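Local atomic coordinates of tRNA dimethylallyltransferase (Staphylococcus epidermidis ATCC 12228, PDB entry 3D3Q), a protein that probably transfers a dimethylallyl group from dimethylallyl diphosphate to adenine 37 of tRNAs that read codons beginning with uridine. Residues 153-157 with 183-188; 141-147 with 163-169; 112-116 with 190-196. All blocks are in the same frame, centred on the assembly; numbering follows the deposited sequence.

Contact 1 (153-157 with 183-188); sequences FDKES and LSSRKK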
loop_
_atom_site.group_PDB
_atom_site.type_symbol
_atom_site.label_atom_id
_atom_site.label_comp_id
_atom_site.label_asym_id
_atom_site.label_seq_id
_atom_site.Cartn_x
_atom_site.Cartn_y
_atom_site.Cartn_z
ATOM N N PHE A 153 -3.800 -27.010 14.038
ATOM C CA PHE A 153 -4.817 -26.089 13.544
ATOM C C PHE A 153 -5.089 -26.283 12.089
ATOM O O PHE A 153 -6.136 -26.775 11.702
ATOM C CB PHE A 153 -4.402 -24.628 13.716
ATOM C CG PHE A 153 -4.112 -24.244 15.113
ATOM C CD1 PHE A 153 -4.990 -24.603 16.135
ATOM C CD2 PHE A 153 -2.942 -23.553 15.424
ATOM C CE1 PHE A 153 -4.710 -24.287 17.473
ATOM C CE2 PHE A 153 -2.646 -23.229 16.753
ATOM C CZ PHE A 153 -3.532 -23.598 17.789
ATOM N N ASP A 154 -4.129 -25.884 11.277
ATOM C CA ASP A 154 -4.279 -25.969 9.840
ATOM C C ASP A 154 -3.493 -27.136 9.274
ATOM O O ASP A 154 -2.291 -27.038 9.035
ATOM C CB ASP A 154 -3.826 -24.644 9.229
ATOM C CG ASP A 154 -4.096 -24.565 7.764
ATOM O OD1 ASP A 154 -4.003 -23.449 7.225
ATOM O OD2 ASP A 154 -4.388 -25.618 7.159
ATOM N N LYS A 155 -4.183 -28.248 9.066
ATOM C CA LYS A 155 -3.550 -29.450 8.552
ATOM C C LYS A 155 -3.054 -29.220 7.129
ATOM O O LYS A 155 -1.947 -29.630 6.769
ATOM C CB LYS A 155 -4.545 -30.608 8.596
ATOM C CG LYS A 155 -3.913 -31.988 8.570
ATOM C CD LYS A 155 -3.078 -32.275 9.824
ATOM C CE LYS A 155 -3.939 -32.433 11.083
ATOM N NZ LYS A 155 -3.142 -32.990 12.220
ATOM N N GLU A 156 -3.865 -28.547 6.324
ATOM C CA GLU A 156 -3.492 -28.273 4.943
ATOM C C GLU A 156 -2.188 -27.480 4.828
ATOM O O GLU A 156 -1.354 -27.790 3.978
ATOM C CB GLU A 156 -4.626 -27.532 4.236
ATOM C CG GLU A 156 -4.303 -27.198 2.797
ATOM C CD GLU A 156 -5.547 -27.161 1.939
ATOM O OE1 GLU A 156 -6.317 -28.140 1.993
ATOM O OE2 GLU A 156 -5.746 -26.184 1.196
ATOM N N SER A 157 -2.010 -26.470 5.679
ATOM C CA SER A 157 -0.794 -25.657 5.647
ATOM C C SER A 157 0.450 -26.433 6.077
ATOM O O SER A 157 1.427 -26.524 5.326
ATOM C CB SER A 157 -0.935 -24.416 6.537
ATOM O OG SER A 157 -1.353 -23.269 5.788
ATOM N N LEU A 183 -5.975 -20.457 7.462
ATOM C CA LEU A 183 -4.987 -19.671 6.698
ATOM C C LEU A 183 -4.764 -20.180 5.278
ATOM O O LEU A 183 -4.665 -19.414 4.317
ATOM C CB LEU A 183 -3.632 -19.649 7.403
ATOM C CG LEU A 183 -2.436 -19.076 6.587
ATOM C CD1 LEU A 183 -1.806 -20.164 5.715
ATOM C CD2 LEU A 183 -2.878 -17.894 5.731
ATOM N N SER A 184 -4.647 -21.488 5.170
ATOM C CA SER A 184 -4.463 -22.129 3.899
ATOM C C SER A 184 -5.708 -21.877 3.051
ATOM O O SER A 184 -5.692 -22.100 1.841
ATOM C CB SER A 184 -4.286 -23.617 4.127
ATOM O OG SER A 184 -5.308 -24.083 4.983
ATOM N N SER A 185 -6.789 -21.425 3.689
ATOM C CA SER A 185 -8.039 -21.144 2.979
ATOM C C SER A 185 -7.993 -19.819 2.233
ATOM O O SER A 185 -8.531 -19.708 1.127
ATOM C CB SER A 185 -9.233 -21.125 3.941
ATOM O OG SER A 185 -9.667 -22.435 4.268
ATOM N N ARG A 186 -7.374 -18.811 2.851
ATOM C CA ARG A 186 -7.246 -17.486 2.228
ATOM C C ARG A 186 -6.371 -17.727 1.004
ATOM O O ARG A 186 -6.592 -17.159 -0.066
ATOM C CB ARG A 186 -6.534 -16.487 3.157
ATOM C CG ARG A 186 -6.763 -15.010 2.781
ATOM C CD ARG A 186 -5.785 -14.069 3.477
ATOM N NE ARG A 186 -4.474 -14.084 2.815
ATOM C CZ ARG A 186 -3.367 -13.510 3.287
ATOM N NH1 ARG A 186 -3.372 -12.855 4.446
ATOM N NH2 ARG A 186 -2.244 -13.600 2.597
ATOM N N LYS A 187 -5.379 -18.591 1.185
ATOM C CA LYS A 187 -4.474 -18.919 0.117
ATOM C C LYS A 187 -5.284 -19.453 -1.042
ATOM O O LYS A 187 -5.173 -18.971 -2.168
ATOM C CB LYS A 187 -3.456 -19.958 0.580
ATOM C CG LYS A 187 -2.382 -20.247 -0.449
ATOM C CD LYS A 187 -1.369 -21.279 0.039
ATOM C CE LYS A 187 -0.401 -21.670 -1.085
ATOM N NZ LYS A 187 -1.139 -21.998 -2.355
ATOM N N LYS A 188 -6.121 -20.440 -0.766
ATOM C CA LYS A 188 -6.934 -21.034 -1.819
ATOM C C LYS A 188 -7.813 -20.018 -2.549
ATOM O O LYS A 188 -7.659 -19.803 -3.748
ATOM C CB LYS A 188 -7.808 -22.160 -1.258
ATOM C CG LYS A 188 -7.284 -23.560 -1.566
ATOM C CD LYS A 188 -7.331 -23.866 -3.058
ATOM C CE LYS A 188 -7.078 -25.339 -3.324
ATOM N NZ LYS A 188 -5.836 -25.854 -2.689
#
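Asp-154, with CG trans to its own backbone N (chi1 -173°), places its carboxylate against Ser-184 at the beginning of helix 184-192, and Ser-184 meets it with OG held between its backbone N and carbonyl carbon (chi1 49°), which lets hydroxyl and amide of one residue converge on one oxygen. Ser-184 OG donates to Asp-154 OD1 over 2.7 Å from the syn side, close to the carboxylate plane. The bond from Ser-184 N to the same OD1, 2.9 Å long, arrives nearly in line with the C-O bond. A third donor, Ser-157 OG, approaches Asp-154 OD1 from above the carboxylate plane at 3.0 Å. The other oxygen serves its own helix: Asp-154 is the N-cap of helix 155-160, and OD2 accepts from Ser-157 N at 2.9 Å. Held through both oxygens, the carboxylate has its rotation fixed, and the nearby helix N-termini would be expected to favour its charged form. Beside this polar cluster, Glu-156 CB lies 3.6 Å from Ser-184 OG. Farther out, the side chains of Glu-156 and Lys-188 cross at about a right angle and make a long salt bridge, OE2 to NZ 3.9 Å. The contact thus joins the starts of two helices. Helix 166-179 packs beside it: Leu-183 touches Ala-172 and Tyr-175, Arg-186 also meets Tyr-175, and the ring of Phe-153, ahead of the cap, meets that of Tyr-176.

Contact 2 (141-147 with 163-169); sequences LNNNKLH and PNNRKRV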
loop_
_atom_site.group_PDB
_atom_site.type_symbol
_atom_site.label_atom_id
_atom_site.label_comp_id
_atom_site.label_asym_id
_atom_site.label_seq_id
_atom_site.Cartn_x
_atom_site.Cartn_y
_atom_site.Cartn_z
ATOM N N LEU A 141 10.300 -23.058 20.877
ATOM C CA LEU A 141 10.017 -24.269 20.115
ATOM C C LEU A 141 10.950 -24.493 18.948
ATOM O O LEU A 141 11.234 -23.579 18.160
ATOM C CB LEU A 141 8.575 -24.257 19.589
ATOM C CG LEU A 141 7.405 -24.789 20.423
ATOM C CD1 LEU A 141 7.212 -23.969 21.698
ATOM C CD2 LEU A 141 6.154 -24.738 19.556
ATOM N N ASN A 142 11.422 -25.723 18.828
ATOM C CA ASN A 142 12.317 -26.062 17.732
ATOM C C ASN A 142 11.535 -26.021 16.428
ATOM O O ASN A 142 10.340 -25.736 16.415
ATOM C CB ASN A 142 12.882 -27.459 17.942
ATOM C CG ASN A 142 11.802 -28.492 18.054
ATOM O OD1 ASN A 142 11.142 -28.824 17.068
ATOM N ND2 ASN A 142 11.598 -29.004 19.266
ATOM N N ASN A 143 12.215 -26.316 15.331
ATOM C CA ASN A 143 11.566 -26.305 14.034
ATOM C C ASN A 143 10.396 -27.275 13.915
ATOM O O ASN A 143 9.347 -26.921 13.379
ATOM C CB ASN A 143 12.584 -26.602 12.944
ATOM C CG ASN A 143 12.896 -25.396 12.106
ATOM O OD1 ASN A 143 13.850 -25.405 11.330
ATOM N ND2 ASN A 143 12.091 -24.348 12.249
ATOM N N ASN A 144 10.572 -28.495 14.413
ATOM C CA ASN A 144 9.516 -29.504 14.342
ATOM C C ASN A 144 8.417 -29.326 15.390
ATOM O O ASN A 144 7.240 -29.540 15.099
ATOM C CB ASN A 144 10.104 -30.923 14.445
ATOM C CG ASN A 144 10.388 -31.554 13.072
ATOM O OD1 ASN A 144 9.467 -31.855 12.300
ATOM N ND2 ASN A 144 11.668 -31.761 12.771
ATOM N N LYS A 145 8.781 -28.928 16.602
ATOM C CA LYS A 145 7.769 -28.758 17.633
ATOM C C LYS A 145 6.794 -27.661 17.216
ATOM O O LYS A 145 5.592 -27.775 17.445
ATOM C CB LYS A 145 8.418 -28.420 18.976
ATOM C CG LYS A 145 7.551 -28.751 20.193
ATOM C CD LYS A 145 8.241 -28.326 21.506
ATOM C CE LYS A 145 7.402 -28.642 22.751
ATOM N NZ LYS A 145 7.998 -28.010 23.962
ATOM N N LEU A 146 7.316 -26.613 16.586
ATOM C CA LEU A 146 6.492 -25.500 16.121
ATOM C C LEU A 146 5.614 -25.928 14.948
ATOM O O LEU A 146 4.532 -25.375 14.732
ATOM C CB LEU A 146 7.369 -24.331 15.680
ATOM C CG LEU A 146 6.620 -23.141 15.073
ATOM C CD1 LEU A 146 5.879 -22.406 16.167
ATOM C CD2 LEU A 146 7.597 -22.200 14.372
ATOM N N HIS A 147 6.102 -26.906 14.186
ATOM C CA HIS A 147 5.381 -27.441 13.031
ATOM C C HIS A 147 4.208 -28.274 13.520
ATOM O O HIS A 147 3.120 -28.206 12.950
ATOM C CB HIS A 147 6.310 -28.312 12.184
ATOM C CG HIS A 147 5.719 -28.736 10.874
ATOM N ND1 HIS A 147 5.360 -27.838 9.892
ATOM C CD2 HIS A 147 5.466 -29.966 10.365
ATOM C CE1 HIS A 147 4.918 -28.492 8.834
ATOM N NE2 HIS A 147 4.972 -29.785 9.096
ATOM N N PRO A 163 8.782 -28.300 7.708
ATOM C CA PRO A 163 9.127 -27.781 9.046
ATOM C C PRO A 163 10.396 -26.943 9.211
ATOM O O PRO A 163 10.611 -26.298 10.252
ATOM C CB PRO A 163 9.102 -29.038 9.942
ATOM C CG PRO A 163 9.247 -30.184 9.006
ATOM C CD PRO A 163 8.546 -29.755 7.739
ATOM N N ASN A 164 11.221 -26.918 8.173
ATOM C CA ASN A 164 12.456 -26.150 8.220
ATOM C C ASN A 164 12.268 -24.761 7.628
ATOM O O ASN A 164 13.196 -23.948 7.614
ATOM C CB ASN A 164 13.586 -26.905 7.501
ATOM C CG ASN A 164 14.238 -27.966 8.391
ATOM O OD1 ASN A 164 15.124 -28.708 7.960
ATOM N ND2 ASN A 164 13.804 -28.026 9.649
ATOM N N ASN A 165 11.066 -24.474 7.149
ATOM C CA ASN A 165 10.788 -23.152 6.598
ATOM C C ASN A 165 10.046 -22.358 7.668
ATOM O O ASN A 165 8.916 -21.915 7.458
ATOM C CB ASN A 165 9.910 -23.267 5.360
ATOM C CG ASN A 165 9.763 -21.949 4.644
ATOM O OD1 ASN A 165 9.979 -20.888 5.235
ATOM N ND2 ASN A 165 9.399 -21.998 3.376
ATOM N N ARG A 166 10.699 -22.172 8.809
ATOM C CA ARG A 166 10.087 -21.487 9.928
ATOM C C ARG A 166 9.299 -20.261 9.528
ATOM O O ARG A 166 8.214 -20.023 10.057
ATOM C CB ARG A 166 11.131 -21.105 10.965
ATOM C CG ARG A 166 10.536 -20.903 12.338
ATOM C CD ARG A 166 11.500 -20.186 13.255
ATOM N NE ARG A 166 11.090 -20.186 14.663
ATOM C CZ ARG A 166 10.968 -21.284 15.406
ATOM N NH1 ARG A 166 10.599 -21.178 16.672
ATOM N NH2 ARG A 166 11.201 -22.485 14.882
ATOM N N LYS A 167 9.826 -19.486 8.593
ATOM C CA LYS A 167 9.114 -18.285 8.162
ATOM C C LYS A 167 7.664 -18.565 7.777
ATOM O O LYS A 167 6.731 -18.091 8.433
ATOM C CB LYS A 167 9.809 -17.638 6.974
ATOM C CG LYS A 167 10.305 -16.263 7.276
ATOM C CD LYS A 167 9.204 -15.242 7.334
ATOM C CE LYS A 167 9.830 -13.848 7.213
ATOM N NZ LYS A 167 8.843 -12.738 7.302
ATOM N N ARG A 168 7.471 -19.326 6.704
ATOM C CA ARG A 168 6.121 -19.611 6.273
ATOM C C ARG A 168 5.255 -20.253 7.359
ATOM O O ARG A 168 4.049 -20.010 7.405
ATOM C CB ARG A 168 6.127 -20.468 5.014
ATOM C CG ARG A 168 6.160 -19.641 3.740
ATOM C CD ARG A 168 5.686 -20.463 2.540
ATOM N NE ARG A 168 4.363 -21.066 2.766
ATOM C CZ ARG A 168 3.698 -21.764 1.845
ATOM N NH1 ARG A 168 4.233 -21.949 0.638
ATOM N NH2 ARG A 168 2.503 -22.264 2.122
ATOM N N VAL A 169 5.863 -21.046 8.240
ATOM C CA VAL A 169 5.114 -21.687 9.302
ATOM C C VAL A 169 4.614 -20.653 10.296
ATOM O O VAL A 169 3.463 -20.722 10.747
ATOM C CB VAL A 169 5.956 -22.755 10.048
ATOM C CG1 VAL A 169 5.157 -23.374 11.191
ATOM C CG2 VAL A 169 6.376 -23.853 9.082
#
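Arg-166 and Pro-163 pack against Leu-146 and His-147, bringing the N-terminal end of helix 166-179 against the first turn of helix 143-153, a helix-helix contact within a largely helical, strand-free part of the chain that carries a probable tRNA-interacting region, residues 167-171. Each helix opens with an asparagine N-cap, Asn-142 in one and Asn-165 in the other; Asn-165 OD1 accepts from Arg-168 N at 3.3 Å with the donor above the carbonyl plane.

Arg-166 provides a clear hydrogen bond between the segments. Its chain runs extended from CG to NE, starting trans to the backbone N (chi1 -157°), and this reach carries NH1 to Leu-141 O, 2.9 Å away. The donor lies in the carbonyl plane, while the oxygen is tilted 17° from the guanidinium plane. Thus the arginine grips the backbone just ahead of helix 143-153.

Apolar packing holds the same group from another side. Leu-146 CD2 sits 3.6 Å above the guanidinium plane, over its centre, with the two side chains crossing at about a right angle. Leu-146 also lies alongside Val-169, the two side chains running in opposite directions, and reaches Leu-170 and Ile-173 deeper in helix 166-179.

A CH-pi contact adds to this packing. Pro-163 CB lies over one face of His-147, 3.8 Å from the ring centroid and displaced toward the rim beside CG. Val-169 instead approaches the edge of this imidazole, its CG2 4.2 Å from His-147 ND1.

Contact 3 (112-116 with 190-196); sequences LLYNY and QQFTENY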
loop_
_atom_site.group_PDB
_atom_site.type_symbol
_atom_site.label_atom_id
_atom_site.label_comp_id
_atom_site.label_asym_id
_atom_site.label_seq_id
_atom_site.Cartn_x
_atom_site.Cartn_y
_atom_site.Cartn_z
ATOM N N LEU A 112 -8.945 -5.109 -6.704
ATOM C CA LEU A 112 -8.455 -5.196 -8.076
ATOM C C LEU A 112 -7.774 -6.514 -8.389
ATOM O O LEU A 112 -7.776 -6.968 -9.530
ATOM C CB LEU A 112 -7.459 -4.056 -8.350
ATOM C CG LEU A 112 -6.586 -4.131 -9.610
ATOM C CD1 LEU A 112 -7.445 -4.154 -10.874
ATOM C CD2 LEU A 112 -5.649 -2.948 -9.613
ATOM N N LEU A 113 -7.180 -7.125 -7.377
ATOM C CA LEU A 113 -6.470 -8.376 -7.586
ATOM C C LEU A 113 -7.351 -9.618 -7.541
ATOM O O LEU A 113 -7.151 -10.550 -8.317
ATOM C CB LEU A 113 -5.345 -8.507 -6.556
ATOM C CG LEU A 113 -4.302 -7.386 -6.626
ATOM C CD1 LEU A 113 -3.302 -7.550 -5.504
ATOM C CD2 LEU A 113 -3.603 -7.421 -7.979
ATOM N N TYR A 114 -8.342 -9.611 -6.661
ATOM C CA TYR A 114 -9.213 -10.763 -6.489
ATOM C C TYR A 114 -10.675 -10.469 -6.737
ATOM O O TYR A 114 -11.141 -9.371 -6.463
ATOM C CB TYR A 114 -9.056 -11.289 -5.067
ATOM C CG TYR A 114 -7.615 -11.431 -4.645
ATOM C CD1 TYR A 114 -6.755 -12.242 -5.365
ATOM C CD2 TYR A 114 -7.113 -10.748 -3.535
ATOM C CE1 TYR A 114 -5.435 -12.380 -5.008
ATOM C CE2 TYR A 114 -5.781 -10.878 -3.158
ATOM C CZ TYR A 114 -4.946 -11.706 -3.913
ATOM O OH TYR A 114 -3.626 -11.885 -3.599
ATOM N N ASN A 115 -11.402 -11.458 -7.236
ATOM C CA ASN A 115 -12.823 -11.292 -7.485
ATOM C C ASN A 115 -13.672 -11.860 -6.376
ATOM O O ASN A 115 -14.535 -12.687 -6.639
ATOM C CB ASN A 115 -13.218 -11.990 -8.766
ATOM C CG ASN A 115 -13.103 -11.105 -9.949
ATOM O OD1 ASN A 115 -13.475 -11.496 -11.048
ATOM N ND2 ASN A 115 -12.587 -9.888 -9.745
ATOM N N TYR A 116 -13.436 -11.433 -5.143
ATOM C CA TYR A 116 -14.220 -11.943 -4.031
ATOM C C TYR A 116 -14.521 -10.823 -3.049
ATOM O O TYR A 116 -13.797 -9.824 -2.988
ATOM C CB TYR A 116 -13.486 -13.122 -3.330
ATOM C CG TYR A 116 -12.523 -12.751 -2.187
ATOM C CD1 TYR A 116 -12.985 -12.557 -0.872
ATOM C CD2 TYR A 116 -11.145 -12.548 -2.431
ATOM C CE1 TYR A 116 -12.100 -12.161 0.158
ATOM C CE2 TYR A 116 -10.263 -12.156 -1.400
ATOM C CZ TYR A 116 -10.756 -11.963 -0.122
ATOM O OH TYR A 116 -9.917 -11.539 0.864
ATOM N N GLN A 190 -7.786 -16.806 -2.660
ATOM C CA GLN A 190 -7.045 -15.747 -3.341
ATOM C C GLN A 190 -6.347 -16.314 -4.564
ATOM O O GLN A 190 -6.155 -15.621 -5.563
ATOM C CB GLN A 190 -6.024 -15.104 -2.405
ATOM C CG GLN A 190 -6.658 -14.243 -1.328
ATOM C CD GLN A 190 -5.624 -13.545 -0.476
ATOM O OE1 GLN A 190 -4.513 -14.050 -0.306
ATOM N NE2 GLN A 190 -5.982 -12.387 0.078
ATOM N N GLN A 191 -5.996 -17.590 -4.492
ATOM C CA GLN A 191 -5.319 -18.258 -5.587
ATOM C C GLN A 191 -6.243 -18.558 -6.762
ATOM O O GLN A 191 -5.803 -18.674 -7.904
ATOM C CB GLN A 191 -4.715 -19.551 -5.071
ATOM C CG GLN A 191 -3.997 -20.365 -6.102
ATOM C CD GLN A 191 -3.717 -21.756 -5.583
ATOM O OE1 GLN A 191 -4.648 -22.551 -5.383
ATOM N NE2 GLN A 191 -2.439 -22.057 -5.334
ATOM N N PHE A 192 -7.531 -18.670 -6.486
ATOM C CA PHE A 192 -8.472 -18.989 -7.539
ATOM C C PHE A 192 -9.263 -17.804 -8.045
ATOM O O PHE A 192 -9.742 -17.828 -9.178
ATOM C CB PHE A 192 -9.430 -20.077 -7.055
ATOM C CG PHE A 192 -10.484 -20.459 -8.061
ATOM C CD1 PHE A 192 -10.129 -20.994 -9.297
ATOM C CD2 PHE A 192 -11.839 -20.296 -7.762
ATOM C CE1 PHE A 192 -11.104 -21.358 -10.215
ATOM C CE2 PHE A 192 -12.819 -20.656 -8.673
ATOM C CZ PHE A 192 -12.451 -21.188 -9.902
ATOM N N THR A 193 -9.419 -16.782 -7.208
ATOM C CA THR A 193 -10.180 -15.598 -7.603
ATOM C C THR A 193 -9.281 -14.502 -8.120
ATOM O O THR A 193 -9.728 -13.370 -8.296
ATOM C CB THR A 193 -10.962 -14.958 -6.446
ATOM O OG1 THR A 193 -11.144 -15.898 -5.385
ATOM C CG2 THR A 193 -12.311 -14.501 -6.943
ATOM N N GLU A 194 -8.016 -14.832 -8.352
ATOM C CA GLU A 194 -7.059 -13.838 -8.831
ATOM C C GLU A 194 -7.205 -13.527 -10.310
ATOM O O GLU A 194 -7.260 -14.422 -11.140
ATOM C CB GLU A 194 -5.628 -14.282 -8.545
ATOM C CG GLU A 194 -5.267 -15.610 -9.157
ATOM C CD GLU A 194 -3.825 -15.997 -8.874
ATOM O OE1 GLU A 194 -3.449 -17.162 -9.171
ATOM O OE2 GLU A 194 -3.067 -15.133 -8.362
ATOM N N ASN A 195 -7.241 -12.240 -10.625
ATOM C CA ASN A 195 -7.403 -11.812 -11.982
ATOM C C ASN A 195 -6.112 -11.660 -12.735
ATOM O O ASN A 195 -6.113 -11.686 -13.955
ATOM C CB ASN A 195 -8.165 -10.501 -12.023
ATOM C CG ASN A 195 -9.499 -10.592 -11.310
ATOM O OD1 ASN A 195 -10.178 -11.621 -11.378
ATOM N ND2 ASN A 195 -9.882 -9.521 -10.616
ATOM N N TYR A 196 -5.000 -11.507 -12.035
ATOM C CA TYR A 196 -3.743 -11.329 -12.739
ATOM C C TYR A 196 -2.591 -12.137 -12.184
ATOM O O TYR A 196 -2.628 -12.600 -11.045
ATOM C CB TYR A 196 -3.346 -9.847 -12.732
ATOM C CG TYR A 196 -4.464 -8.896 -13.092
ATOM C CD1 TYR A 196 -5.316 -8.381 -12.115
ATOM C CD2 TYR A 196 -4.664 -8.502 -14.416
ATOM C CE1 TYR A 196 -6.337 -7.486 -12.454
ATOM C CE2 TYR A 196 -5.680 -7.619 -14.764
ATOM C CZ TYR A 196 -6.507 -7.114 -13.788
ATOM O OH TYR A 196 -7.488 -6.229 -14.161
#
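Gln-190 lies along one face of the Tyr-114 ring, an extended side chain whose every atom from CB outward meets the tyrosine. Its CB is 3.8 Å from Tyr-114 CE1; CG makes a CH-pi contact, 4.0 Å from the ring centroid and 13° off the normal. CD passes CE2 and CZ, and at the tip Gln-190 NE2 comes within 3.6 Å of Tyr-114 CE2, the amide stacked at 22° to the ring. Both amide atoms are hydrogen-bonded elsewhere, NE2 to Lys-287 O and OE1 to Arg-186 NE, which fixes the amide's orientation over the ring. On the opposite face, Leu-113 CB sits over the ring centre.

The backbones form a single antiparallel bridge in which Tyr-114 and Glu-194 are a non-hydrogen-bonded pair. Asn-195 N donates to Leu-113 O at 2.9 Å and Asn-115 N to Thr-193 O at 2.8 Å, fastening the two segments where their helices end. Leu-112 CD1 packs 3.9 Å from Tyr-196 CE1, and both residues also touch helix 78-94, through Phe-81 and Ile-89 respectively. The bridge therefore joins the ends of helices 106-113 and 184-192 immediately before strand 197-204 enters the central parallel sheet.

Overall arrangement
Contacts 1 and 2 lie within the largely helical excursion that contact 3 closes, its segments being 74 residues apart in sequence. Helix 184-192 joins contacts 1 and 3, whose centres are about 17 Å apart and whose segments adjoin in the sequence. Contacts 1 and 2, about 16 Å apart between centres, alternate along the chain, so that pairing 143-153 with 166-179 interleaves with pairing 155-160 with 184-192. Contact 2 is the most peripheral, its centre about 29 Å from that of the chain, against about 24 Å for contact 1 and 17 Å for contact 3. Contact 3 adjoins the P-loop domain's sheet, and the Leu-112 side chain lies about 10 Å from that of Thr-105, a probable tRNA-interacting site.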